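Side-chain contacts in XAC2610 protein (Xanthomonas axonopodis pv. citri, PDB 4QTQ), which probably serves as an immunity protein, inhibiting a peptidoglycan hydrolase linked to bacterial killing by type IV secretion, and binds calcium: residues A[30-35]-A[92-97]; A[51-56]-A[68-73]; A[61-66]-A[125-130]; A[105-110]-A[132-137]. One frame throughout, in Å; residues are numbered along the deposited sequence. Where two conformers were deposited one is given.

Contact 1: A[30-35]-A[92-97]; sequences VSVHAQ and HSIILT
With no ring or other flat group among the meeting atoms, V30 and V32 touch I94 and L96 through methyl groups alone, and the pairs differ in how they approach. V30 and L96 come tip to tip, V30 CG2 standing 4.2 Å from L96 CD1. V32 and I94 instead run past one another in opposite senses, which brings V32 CG2 to 3.8 Å from I94 CD1. I94 reaches this far because its chain is extended (chi2 166°), leaving the shorter branch behind, where I94 CG2 lies a loose 4.4 Å from V30 CG1. The strands that carry these residues, 30-33 and 94-97, run nearly antiparallel at 153° with their axes 10.4 Å apart, the separation of two layers facing each other and not of neighbours in one sheet. F78, from strand 78-80, packs on both V30 and I94, and V53 of strand 52-56 also meets these two. The contact thus belongs to the interior of a beta-sandwich. Dispersion and the exclusion of water must account for most of its cohesion, since the contact offers methyl groups and no directional bond.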
loop_
_atom_site.group_PDB
_atom_site.type_symbol
_atom_site.label_atom_id
_atom_site.label_comp_id
_atom_site.label_asym_id
_atom_site.label_seq_id
_atom_site.Cartn_x
_atom_site.Cartn_y
_atom_site.Cartn_z
ATOM N N VAL A 30 14.019 5.137 -9.683
ATOM C CA VAL A 30 13.887 3.974 -8.816
ATOM C C VAL A 30 14.655 2.809 -9.425
ATOM O O VAL A 30 14.481 2.492 -10.612
ATOM C CB VAL A 30 12.419 3.538 -8.618
ATOM C CG1 VAL A 30 12.346 2.407 -7.595
ATOM C CG2 VAL A 30 11.552 4.706 -8.172
ATOM N N SER A 31 15.517 2.202 -8.615
ATOM C CA SER A 31 16.240 1.007 -9.023
ATOM C C SER A 31 15.958 -0.127 -8.055
ATOM O O SER A 31 15.687 0.102 -6.883
ATOM C CB SER A 31 17.746 1.274 -9.111
ATOM O OG SER A 31 18.301 1.601 -7.848
ATOM N N VAL A 32 16.016 -1.347 -8.566
ATOM C CA VAL A 32 15.821 -2.548 -7.769
ATOM C C VAL A 32 17.047 -3.429 -7.989
ATOM O O VAL A 32 17.499 -3.588 -9.124
ATOM C CB VAL A 32 14.556 -3.335 -8.198
ATOM C CG1 VAL A 32 14.368 -4.572 -7.321
ATOM C CG2 VAL A 32 13.315 -2.453 -8.140
ATOM N N HIS A 33 17.588 -3.962 -6.898
ATOM C CA HIS A 33 18.686 -4.904 -6.942
ATOM C C HIS A 33 18.250 -6.144 -6.147
ATOM O O HIS A 33 18.100 -6.076 -4.924
ATOM C CB HIS A 33 19.937 -4.240 -6.349
ATOM C CG HIS A 33 20.037 -2.775 -6.660
ATOM N ND1 HIS A 33 20.691 -2.293 -7.772
ATOM C CD2 HIS A 33 19.527 -1.693 -6.024
ATOM C CE1 HIS A 33 20.599 -0.976 -7.796
ATOM N NE2 HIS A 33 19.898 -0.586 -6.746
ATOM N N ALA A 34 18.026 -7.254 -6.843
ATOM C CA ALA A 34 17.539 -8.477 -6.215
ATOM C C ALA A 34 18.066 -9.685 -6.952
ATOM O O ALA A 34 17.838 -9.828 -8.152
ATOM C CB ALA A 34 16.017 -8.506 -6.209
ATOM N N GLN A 35 18.750 -10.551 -6.215
ATOM C CA GLN A 35 19.297 -11.797 -6.736
ATOM C C GLN A 35 18.449 -12.970 -6.241
ATOM O O GLN A 35 17.712 -12.849 -5.264
ATOM C CB GLN A 35 20.738 -11.992 -6.237
ATOM C CG GLN A 35 21.611 -10.739 -6.201
ATOM C CD GLN A 35 22.045 -10.286 -7.581
ATOM O OE1 GLN A 35 22.773 -10.998 -8.272
ATOM N NE2 GLN A 35 21.613 -9.090 -7.986
ATOM N N HIS A 92 0.331 -2.742 -8.197
ATOM C CA HIS A 92 1.686 -2.503 -8.687
ATOM C C HIS A 92 2.658 -2.960 -7.627
ATOM O O HIS A 92 2.306 -3.000 -6.457
ATOM C CB HIS A 92 1.911 -1.017 -8.995
ATOM C CG HIS A 92 1.256 -0.554 -10.257
ATOM N ND1 HIS A 92 -0.077 -0.211 -10.321
ATOM C CD2 HIS A 92 1.752 -0.367 -11.503
ATOM C CE1 HIS A 92 -0.376 0.161 -11.552
ATOM N NE2 HIS A 92 0.716 0.074 -12.288
ATOM N N SER A 93 3.878 -3.303 -8.040
ATOM C CA SER A 93 4.929 -3.713 -7.090
ATOM C C SER A 93 5.474 -2.542 -6.248
ATOM O O SER A 93 5.733 -2.698 -5.050
ATOM C CB SER A 93 6.088 -4.378 -7.834
ATOM O OG SER A 93 5.670 -5.577 -8.453
ATOM N N ILE A 94 5.663 -1.380 -6.884
ATOM C CA ILE A 94 6.316 -0.240 -6.233
ATOM C C ILE A 94 5.567 1.030 -6.597
ATOM O O ILE A 94 5.506 1.394 -7.776
ATOM C CB ILE A 94 7.793 -0.114 -6.666
ATOM C CG1 ILE A 94 8.609 -1.292 -6.125
ATOM C CG2 ILE A 94 8.391 1.215 -6.188
ATOM C CD1 ILE A 94 9.968 -1.437 -6.767
ATOM N N ILE A 95 5.004 1.677 -5.576
ATOM C CA ILE A 95 4.093 2.838 -5.719
ATOM C C ILE A 95 4.643 4.103 -5.014
ATOM O O ILE A 95 4.970 4.088 -3.821
ATOM C CB ILE A 95 2.711 2.489 -5.118
ATOM C CG1 ILE A 95 2.047 1.360 -5.926
ATOM C CG2 ILE A 95 1.799 3.718 -5.007
ATOM C CD1 ILE A 95 1.309 0.354 -5.062
ATOM N N LEU A 96 4.742 5.180 -5.780
ATOM C CA LEU A 96 5.136 6.511 -5.310
ATOM C C LEU A 96 3.887 7.401 -5.240
ATOM O O LEU A 96 3.225 7.657 -6.248
ATOM C CB LEU A 96 6.158 7.131 -6.265
ATOM C CG LEU A 96 7.262 6.230 -6.815
ATOM C CD1 LEU A 96 8.032 6.956 -7.908
ATOM C CD2 LEU A 96 8.196 5.794 -5.705
ATOM N N THR A 97 3.555 7.842 -4.032
ATOM C CA THR A 97 2.294 8.503 -3.763
ATOM C C THR A 97 2.414 9.197 -2.411
ATOM O O THR A 97 3.040 8.661 -1.492
ATOM C CB THR A 97 1.130 7.484 -3.741
ATOM O OG1 THR A 97 -0.117 8.175 -3.690
ATOM C CG2 THR A 97 1.225 6.534 -2.528
#

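Contact 2: A[51-56]-A[68-73]; sequences PVVEVT and EALYVD
L70 is met by P51 near its base and by V53 near its end. At the base, the proline ring and the leucine slide past each other in opposite directions: P51 CB is 4.0 Å from L70 CB, while P51 CG comes within 4.1 Å of L70 N and 4.2 Å of A69 C, so the ring rests partly against backbone. Farther out, V53 crosses the leucine at about a right angle, and its CG2 meets L70 CD2 at 3.9 Å. With CG anti to the backbone N (chi1 180°), L70 extends its branched end toward V53. The same CD2 also packs against V32 of strand 28-33, and CD1 against V109 of strand 106-112, so three strands besides its own converge on this leucine. In the next shell, A69 leans on N48 and L46. The backbone of 70-73 is held by S93, whose OG bonds both Y71 O and D73 N, and the ring of Y71 stacks with W110. V72 touches C47, half of the disulfide with C37, on strand 44-47, the neighbour of 70-73 in the small three-stranded sheet. The two segments are joined by apolar touches without a polar bond between them; what fixes their relative position is therefore shape, together with the hydrogen bonds that each backbone makes to third parties.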
loop_
_atom_site.group_PDB
_atom_site.type_symbol
_atom_site.label_atom_id
_atom_site.label_comp_id
_atom_site.label_asym_id
_atom_site.label_seq_id
_atom_site.Cartn_x
_atom_site.Cartn_y
_atom_site.Cartn_z
ATOM N N PRO A 51 16.337 -8.042 -0.998
ATOM C CA PRO A 51 16.073 -7.147 -2.116
ATOM C C PRO A 51 16.242 -5.701 -1.666
ATOM O O PRO A 51 15.938 -5.389 -0.519
ATOM C CB PRO A 51 14.613 -7.443 -2.461
ATOM C CG PRO A 51 14.018 -7.837 -1.161
ATOM C CD PRO A 51 15.089 -8.625 -0.461
ATOM N N VAL A 52 16.730 -4.845 -2.564
ATOM C CA VAL A 52 16.934 -3.420 -2.275
ATOM C C VAL A 52 16.154 -2.597 -3.285
ATOM O O VAL A 52 16.280 -2.814 -4.482
ATOM C CB VAL A 52 18.422 -3.022 -2.366
ATOM C CG1 VAL A 52 18.595 -1.514 -2.193
ATOM C CG2 VAL A 52 19.239 -3.783 -1.327
ATOM N N VAL A 53 15.342 -1.667 -2.791
ATOM C CA VAL A 53 14.662 -0.699 -3.637
ATOM C C VAL A 53 15.254 0.665 -3.298
ATOM O O VAL A 53 15.120 1.144 -2.165
ATOM C CB VAL A 53 13.148 -0.703 -3.390
ATOM C CG1 VAL A 53 12.472 0.451 -4.123
ATOM C CG2 VAL A 53 12.556 -2.050 -3.808
ATOM N N GLU A 54 15.937 1.266 -4.270
ATOM C CA GLU A 54 16.580 2.561 -4.073
ATOM C C GLU A 54 15.814 3.652 -4.814
ATOM O O GLU A 54 15.576 3.533 -6.017
ATOM C CB GLU A 54 18.025 2.539 -4.555
ATOM C CG GLU A 54 18.820 3.738 -4.072
ATOM C CD GLU A 54 20.203 3.795 -4.664
ATOM O OE1 GLU A 54 20.334 4.168 -5.857
ATOM O OE2 GLU A 54 21.158 3.492 -3.917
ATOM N N VAL A 55 15.455 4.708 -4.078
ATOM C CA VAL A 55 14.623 5.805 -4.587
ATOM C C VAL A 55 15.405 7.121 -4.503
ATOM O O VAL A 55 15.919 7.487 -3.434
ATOM C CB VAL A 55 13.314 5.935 -3.772
ATOM C CG1 VAL A 55 12.427 7.040 -4.330
ATOM C CG2 VAL A 55 12.563 4.609 -3.735
ATOM N N THR A 56 15.488 7.825 -5.627
ATOM C CA THR A 56 16.168 9.105 -5.700
ATOM C C THR A 56 15.178 10.188 -6.105
ATOM O O THR A 56 14.842 10.314 -7.279
ATOM C CB THR A 56 17.301 9.088 -6.746
ATOM O OG1 THR A 56 18.158 7.953 -6.539
ATOM C CG2 THR A 56 18.110 10.389 -6.672
ATOM N N GLU A 68 11.354 -6.835 3.594
ATOM C CA GLU A 68 11.528 -8.242 3.995
ATOM C C GLU A 68 11.406 -9.166 2.778
ATOM O O GLU A 68 12.048 -10.208 2.704
ATOM C CB GLU A 68 10.513 -8.616 5.092
ATOM C CG GLU A 68 10.974 -9.757 5.994
ATOM C CD GLU A 68 10.297 -9.779 7.359
ATOM O OE1 GLU A 68 9.906 -10.881 7.798
ATOM O OE2 GLU A 68 10.167 -8.709 8.001
ATOM N N ALA A 69 10.559 -8.777 1.831
ATOM C CA ALA A 69 10.492 -9.428 0.530
ATOM C C ALA A 69 9.961 -8.434 -0.495
ATOM O O ALA A 69 9.494 -7.358 -0.131
ATOM C CB ALA A 69 9.615 -10.679 0.594
ATOM N N LEU A 70 10.070 -8.787 -1.777
ATOM C CA LEU A 70 9.591 -7.943 -2.876
ATOM C C LEU A 70 9.005 -8.818 -3.992
ATOM O O LEU A 70 9.677 -9.738 -4.505
ATOM C CB LEU A 70 10.732 -7.081 -3.441
ATOM C CG LEU A 70 10.373 -6.140 -4.614
ATOM C CD1 LEU A 70 9.412 -5.046 -4.189
ATOM C CD2 LEU A 70 11.616 -5.518 -5.233
ATOM N N TYR A 71 7.755 -8.525 -4.345
ATOM C CA TYR A 71 7.080 -9.150 -5.472
ATOM C C TYR A 71 7.174 -8.201 -6.642
ATOM O O TYR A 71 6.543 -7.147 -6.631
ATOM C CB TYR A 71 5.618 -9.439 -5.146
ATOM C CG TYR A 71 5.442 -10.571 -4.167
ATOM C CD1 TYR A 71 5.549 -10.353 -2.798
ATOM C CD2 TYR A 71 5.163 -11.857 -4.606
ATOM C CE1 TYR A 71 5.411 -11.391 -1.897
ATOM C CE2 TYR A 71 5.008 -12.902 -3.710
ATOM C CZ TYR A 71 5.137 -12.668 -2.363
ATOM O OH TYR A 71 4.983 -13.709 -1.469
ATOM N N VAL A 72 7.971 -8.600 -7.631
ATOM C CA VAL A 72 8.238 -7.817 -8.842
ATOM C C VAL A 72 7.354 -8.302 -9.997
ATOM O O VAL A 72 7.588 -9.366 -10.582
ATOM C CB VAL A 72 9.727 -7.938 -9.254
ATOM C CG1 VAL A 72 10.020 -7.122 -10.511
ATOM C CG2 VAL A 72 10.629 -7.495 -8.112
ATOM N N ASP A 73 6.332 -7.520 -10.310
ATOM C CA ASP A 73 5.425 -7.840 -11.398
ATOM C C ASP A 73 5.909 -7.082 -12.621
ATOM O O ASP A 73 5.770 -5.851 -12.711
ATOM C CB ASP A 73 3.996 -7.448 -11.019
ATOM C CG ASP A 73 2.972 -7.826 -12.078
ATOM O OD1 ASP A 73 3.348 -8.200 -13.221
ATOM O OD2 ASP A 73 1.769 -7.724 -11.762
#

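Contact 3: A[61-66]-A[125-130]; sequences KPIALE and YLFDAA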
loop_
_atom_site.group_PDB
_atom_site.type_symbol
_atom_site.label_atom_id
_atom_site.label_comp_id
_atom_site.label_asym_id
_atom_site.label_seq_id
_atom_site.Cartn_x
_atom_site.Cartn_y
_atom_site.Cartn_z
ATOM N N LYS A 61 19.613 13.067 -2.135
ATOM C CA LYS A 61 20.465 11.917 -2.013
ATOM C C LYS A 61 19.605 10.636 -2.123
ATOM O O LYS A 61 18.512 10.557 -1.532
ATOM C CB LYS A 61 21.164 12.008 -0.647
ATOM C CG LYS A 61 22.195 10.946 -0.329
ATOM C CD LYS A 61 23.163 11.455 0.753
ATOM C CE LYS A 61 23.565 10.357 1.726
ATOM N NZ LYS A 61 24.064 9.130 1.046
ATOM N N PRO A 62 20.084 9.635 -2.876
ATOM C CA PRO A 62 19.372 8.350 -2.960
ATOM C C PRO A 62 19.059 7.742 -1.592
ATOM O O PRO A 62 19.873 7.841 -0.676
ATOM C CB PRO A 62 20.359 7.455 -3.722
ATOM C CG PRO A 62 21.175 8.406 -4.538
ATOM C CD PRO A 62 21.311 9.642 -3.703
ATOM N N ILE A 63 17.880 7.134 -1.468
ATOM C CA ILE A 63 17.463 6.444 -0.248
ATOM C C ILE A 63 17.230 4.960 -0.569
ATOM O O ILE A 63 16.487 4.632 -1.501
ATOM C CB ILE A 63 16.169 7.072 0.321
ATOM C CG1 ILE A 63 16.410 8.556 0.660
ATOM C CG2 ILE A 63 15.701 6.300 1.544
ATOM C CD1 ILE A 63 15.153 9.381 0.855
ATOM N N ALA A 64 17.869 4.075 0.194
ATOM C CA ALA A 64 17.739 2.622 0.000
ATOM C C ALA A 64 16.721 2.019 0.969
ATOM O O ALA A 64 16.790 2.243 2.170
ATOM C CB ALA A 64 19.092 1.942 0.181
ATOM N N LEU A 65 15.774 1.258 0.442
ATOM C CA LEU A 65 14.828 0.531 1.262
ATOM C C LEU A 65 15.205 -0.928 1.207
ATOM O O LEU A 65 15.618 -1.415 0.145
ATOM C CB LEU A 65 13.414 0.710 0.738
ATOM C CG LEU A 65 12.908 2.137 0.613
ATOM C CD1 LEU A 65 11.548 2.116 -0.049
ATOM C CD2 LEU A 65 12.838 2.803 1.973
ATOM N N GLU A 66 15.070 -1.612 2.342
ATOM C CA GLU A 66 15.328 -3.041 2.431
ATOM C C GLU A 66 14.085 -3.797 2.928
ATOM O O GLU A 66 14.010 -4.165 4.104
ATOM C CB GLU A 66 16.520 -3.318 3.343
ATOM C CG GLU A 66 17.855 -2.821 2.797
ATOM C CD GLU A 66 18.297 -1.478 3.359
ATOM O OE1 GLU A 66 17.524 -0.824 4.104
ATOM O OE2 GLU A 66 19.445 -1.076 3.054
ATOM N N TYR A 125 6.294 3.247 3.534
ATOM C CA TYR A 125 7.360 4.131 4.013
ATOM C C TYR A 125 7.003 5.604 3.759
ATOM O O TYR A 125 6.835 6.025 2.600
ATOM C CB TYR A 125 8.693 3.824 3.314
ATOM C CG TYR A 125 9.100 2.358 3.308
ATOM C CD1 TYR A 125 8.484 1.455 2.453
ATOM C CD2 TYR A 125 10.100 1.883 4.148
ATOM C CE1 TYR A 125 8.836 0.117 2.438
ATOM C CE2 TYR A 125 10.467 0.538 4.148
ATOM C CZ TYR A 125 9.821 -0.340 3.288
ATOM O OH TYR A 125 10.158 -1.659 3.234
ATOM N N LEU A 126 6.890 6.382 4.838
ATOM C CA LEU A 126 6.638 7.818 4.723
ATOM C C LEU A 126 7.954 8.592 4.667
ATOM O O LEU A 126 8.894 8.311 5.415
ATOM C CB LEU A 126 5.786 8.313 5.898
ATOM C CG LEU A 126 4.380 7.733 6.043
ATOM C CD1 LEU A 126 3.677 8.419 7.197
ATOM C CD2 LEU A 126 3.569 7.901 4.764
ATOM N N PHE A 127 8.020 9.576 3.781
ATOM C CA PHE A 127 9.164 10.447 3.760
ATOM C C PHE A 127 9.148 11.307 5.021
ATOM O O PHE A 127 8.163 11.981 5.308
ATOM C CB PHE A 127 9.168 11.344 2.522
ATOM C CG PHE A 127 10.442 12.097 2.352
ATOM C CD1 PHE A 127 11.593 11.438 1.944
ATOM C CD2 PHE A 127 10.508 13.456 2.627
ATOM C CE1 PHE A 127 12.783 12.125 1.802
ATOM C CE2 PHE A 127 11.695 14.151 2.481
ATOM C CZ PHE A 127 12.832 13.487 2.059
ATOM N N ASP A 128 10.231 11.242 5.785
ATOM C CA ASP A 128 10.343 12.004 7.012
ATOM C C ASP A 128 11.196 13.216 6.687
ATOM O O ASP A 128 12.408 13.100 6.515
ATOM C CB ASP A 128 10.975 11.149 8.107
ATOM C CG ASP A 128 10.769 11.724 9.493
ATOM O OD1 ASP A 128 11.228 12.859 9.747
ATOM O OD2 ASP A 128 10.151 11.031 10.328
ATOM N N ALA A 129 10.538 14.370 6.584
ATOM C CA ALA A 129 11.167 15.623 6.151
ATOM C C ALA A 129 12.366 16.044 7.014
ATOM O O ALA A 129 13.321 16.647 6.510
ATOM C CB ALA A 129 10.129 16.739 6.122
ATOM N N ALA A 130 12.303 15.718 8.304
ATOM C CA ALA A 130 13.384 16.026 9.241
ATOM C C ALA A 130 14.618 15.201 8.919
ATOM O O ALA A 130 15.707 15.741 8.718
ATOM C CB ALA A 130 12.934 15.761 10.674
HETATM O O HOH W 1 11.643 -2.338 5.376
#
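Y125 and L65 bury the most surface here, and they meet as a ring and a fork. Both methyls of the leucine lie over the same face of the tyrosine: L65 CD2 sits 4.0 Å from the centroid of the Y125 ring and 28° off its normal, a CH-pi contact, while L65 CD1 hangs over the rim, 4.0 Å from Y125 CD1. The two side chains run in opposite directions, so the fork lies along the ring rather than poking it end-on. Beyond the ring, Y125 OH is 2.7 Å from water 1, which is in the ring plane at its edge and makes a second, weak bond of 3.2 Å to E66 O. The water thus provides a polar link at the margin of an otherwise oily interface. The third participant is I63, which crosses F127 at about a right angle and sets its CD1 3.7 Å from F127 CE1. This methyl lies in the plane of the ring, at its edge, so no face of F127 is used by I63. With CG anti to the backbone N (chi1 -171°), the ring of F127 swings its edge up to I63, although its CB does not point there; the ring also stacks with H104 of the calcium loop. In the fold, strand 63-65 is an edge strand of the four-stranded sheet, hydrogen-bonded to strand 52-56, and it packs across strand 121-128 of the facing sheet, where V107 and L134 on the flanking strands 106-112 and 133-136 also meet L65.

Contact 4: A[105-110]-A[132-137]; sequences EDVVVW and KTLVFN. With CA (calcium ion), chain B.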
loop_
_atom_site.group_PDB
_atom_site.type_symbol
_atom_site.label_atom_id
_atom_site.label_comp_id
_atom_site.label_asym_id
_atom_site.label_seq_id
_atom_site.Cartn_x
_atom_site.Cartn_y
_atom_site.Cartn_z
ATOM N N GLU A 105 6.294 12.734 -1.936
ATOM C CA GLU A 105 5.879 11.370 -2.182
ATOM C C GLU A 105 6.466 10.437 -1.133
ATOM O O GLU A 105 7.595 10.618 -0.652
ATOM C CB GLU A 105 6.281 10.860 -3.560
ATOM C CG GLU A 105 5.386 11.321 -4.687
ATOM C CD GLU A 105 5.901 12.585 -5.311
ATOM O OE1 GLU A 105 6.645 13.327 -4.625
ATOM O OE2 GLU A 105 5.563 12.835 -6.486
ATOM N N ASP A 106 5.646 9.461 -0.781
ATOM C CA ASP A 106 6.013 8.360 0.064
ATOM C C ASP A 106 6.089 7.119 -0.824
ATOM O O ASP A 106 5.840 7.191 -2.027
ATOM C CB ASP A 106 4.954 8.216 1.149
ATOM C CG ASP A 106 4.668 9.538 1.843
ATOM O OD1 ASP A 106 5.619 10.138 2.404
ATOM O OD2 ASP A 106 3.504 9.998 1.816
ATOM N N VAL A 107 6.429 5.973 -0.237
ATOM C CA VAL A 107 6.678 4.780 -1.025
ATOM C C VAL A 107 5.944 3.574 -0.435
ATOM O O VAL A 107 5.921 3.373 0.793
ATOM C CB VAL A 107 8.194 4.487 -1.160
ATOM C CG1 VAL A 107 8.440 3.228 -1.991
ATOM C CG2 VAL A 107 8.902 5.676 -1.771
ATOM N N VAL A 108 5.324 2.809 -1.326
ATOM C CA VAL A 108 4.575 1.616 -0.959
ATOM C C VAL A 108 5.115 0.459 -1.784
ATOM O O VAL A 108 5.237 0.549 -3.009
ATOM C CB VAL A 108 3.060 1.782 -1.219
ATOM C CG1 VAL A 108 2.317 0.505 -0.857
ATOM C CG2 VAL A 108 2.499 2.964 -0.460
ATOM N N VAL A 109 5.437 -0.632 -1.109
ATOM C CA VAL A 109 6.092 -1.754 -1.742
ATOM C C VAL A 109 5.268 -3.035 -1.516
ATOM O O VAL A 109 4.838 -3.316 -0.393
ATOM C CB VAL A 109 7.521 -1.877 -1.187
ATOM C CG1 VAL A 109 8.161 -3.183 -1.585
ATOM C CG2 VAL A 109 8.372 -0.700 -1.672
ATOM N N TRP A 110 5.026 -3.785 -2.591
ATOM C CA TRP A 110 4.334 -5.067 -2.488
ATOM C C TRP A 110 5.327 -6.060 -1.920
ATOM O O TRP A 110 6.184 -6.574 -2.641
ATOM C CB TRP A 110 3.795 -5.513 -3.847
ATOM C CG TRP A 110 3.164 -6.900 -3.829
ATOM C CD1 TRP A 110 2.847 -7.651 -2.727
ATOM C CD2 TRP A 110 2.773 -7.682 -4.969
ATOM N NE1 TRP A 110 2.316 -8.864 -3.115
ATOM C CE2 TRP A 110 2.241 -8.902 -4.482
ATOM C CE3 TRP A 110 2.846 -7.484 -6.358
ATOM C CZ2 TRP A 110 1.788 -9.905 -5.326
ATOM C CZ3 TRP A 110 2.394 -8.484 -7.196
ATOM C CH2 TRP A 110 1.870 -9.684 -6.676
ATOM N N LYS A 132 15.360 13.465 6.271
ATOM C CA LYS A 132 15.666 13.270 4.851
ATOM C C LYS A 132 15.773 11.792 4.559
ATOM O O LYS A 132 16.759 11.326 3.985
ATOM C CB LYS A 132 16.954 13.987 4.411
ATOM C CG LYS A 132 16.862 15.500 4.446
ATOM C CD LYS A 132 15.992 16.049 3.328
ATOM C CE LYS A 132 15.438 17.401 3.727
ATOM N NZ LYS A 132 14.479 17.968 2.749
ATOM N N THR A 133 14.756 11.048 4.971
ATOM C CA THR A 133 14.685 9.668 4.595
ATOM C C THR A 133 13.258 9.142 4.603
ATOM O O THR A 133 12.308 9.861 4.918
ATOM C CB THR A 133 15.573 8.808 5.499
ATOM O OG1 THR A 133 15.735 7.514 4.897
ATOM C CG2 THR A 133 14.965 8.667 6.899
ATOM N N LEU A 134 13.138 7.868 4.252
ATOM C CA LEU A 134 11.870 7.179 4.180
ATOM C C LEU A 134 11.855 6.265 5.375
ATOM O O LEU A 134 12.797 5.517 5.568
ATOM C CB LEU A 134 11.798 6.368 2.878
ATOM C CG LEU A 134 11.504 7.224 1.643
ATOM C CD1 LEU A 134 12.061 6.599 0.374
ATOM C CD2 LEU A 134 10.001 7.449 1.541
ATOM N N VAL A 135 10.779 6.320 6.158
ATOM C CA VAL A 135 10.673 5.598 7.423
ATOM C C VAL A 135 9.564 4.557 7.327
ATOM O O VAL A 135 8.426 4.876 6.998
ATOM C CB VAL A 135 10.408 6.609 8.570
ATOM C CG1 VAL A 135 10.261 5.905 9.918
ATOM C CG2 VAL A 135 11.553 7.622 8.646
ATOM N N PHE A 136 9.893 3.298 7.585
ATOM C CA PHE A 136 8.886 2.249 7.567
ATOM C C PHE A 136 7.773 2.612 8.544
ATOM O O PHE A 136 8.058 2.942 9.697
ATOM C CB PHE A 136 9.496 0.899 7.942
ATOM C CG PHE A 136 8.479 -0.191 8.082
ATOM C CD1 PHE A 136 8.001 -0.860 6.960
ATOM C CD2 PHE A 136 7.957 -0.516 9.318
ATOM C CE1 PHE A 136 7.046 -1.869 7.075
ATOM C CE2 PHE A 136 7.005 -1.526 9.441
ATOM C CZ PHE A 136 6.544 -2.191 8.312
ATOM N N ASN A 137 6.519 2.541 8.094
ATOM C CA ASN A 137 5.362 2.859 8.948
ATOM C C ASN A 137 4.583 1.603 9.323
ATOM O O ASN A 137 3.908 0.994 8.486
ATOM C CB ASN A 137 4.421 3.858 8.275
ATOM C CG ASN A 137 3.501 4.550 9.276
ATOM O OD1 ASN A 137 2.521 3.969 9.746
ATOM N ND2 ASN A 137 3.839 5.784 9.635
HETATM CA CA CA B . 4.426 12.409 2.231
HETATM O O HOH W 2 6.116 12.724 3.774
#
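L134 reaches V107 over the strand that separates them, and its path from CB outward explains how. The CA–CB bond of L134 is directed at segment 105-110, and CG, set beside the backbone N (chi1 -77°), carries the fork onward. Both prongs end on a single methyl: L134 CD1 and V107 CG2 are 3.9 Å apart, and L134 CD2 stands at the same distance, 3.9 Å, from V107 CG2. The valine methyl therefore faces the opening between the prongs, with the side chains crossing at about a right angle. L134 CD2 also looks toward the backbone of the residue before V107, 4.3 Å from D106 CA. I63 and L65 of strand 63-65 cover this leucine as well, so the pair is shared with the opposite sheet.

While V107 turns inward, D106 sends its carboxylate to the calcium ion. It binds with both oxygens, D106 OD1 and OD2 each 2.6 Å from the ion, and water 2 follows at 2.3 Å. D98, N100 and D102 supply side-chain oxygens and H104 its carbonyl, making seven ligand atoms. Each carboxylate oxygen is steadied by a backbone amide as well, OD2 by I99 N and OD1 by F127 N, which probably helps to fix the rotation of the carboxylate. Ligands spaced two apart, closed by a bidentate aspartate that opens a strand, make this a calcium loop of the DxDxDG kind, resembling those in the beta-propeller blades of integrins.

All four contacts are largely buried and apolar, but contact 3 reaches the solvent at its edge, where a water joins the two sides. Contacts 1 and 3 bridge the facing sheets, sharing the four-stranded sheet on one side and the six-stranded one on the other; contact 4 lies within the latter, across an intervening strand. Contact 2 links the four-stranded sheet to the small three-stranded one and abuts contact 1, with centres 4 Å apart. Contacts 1 and 2 rely on aliphatic groups alone, contact 3 brings in aromatic rings, and contact 4 places its aliphatic pair beside a metal site.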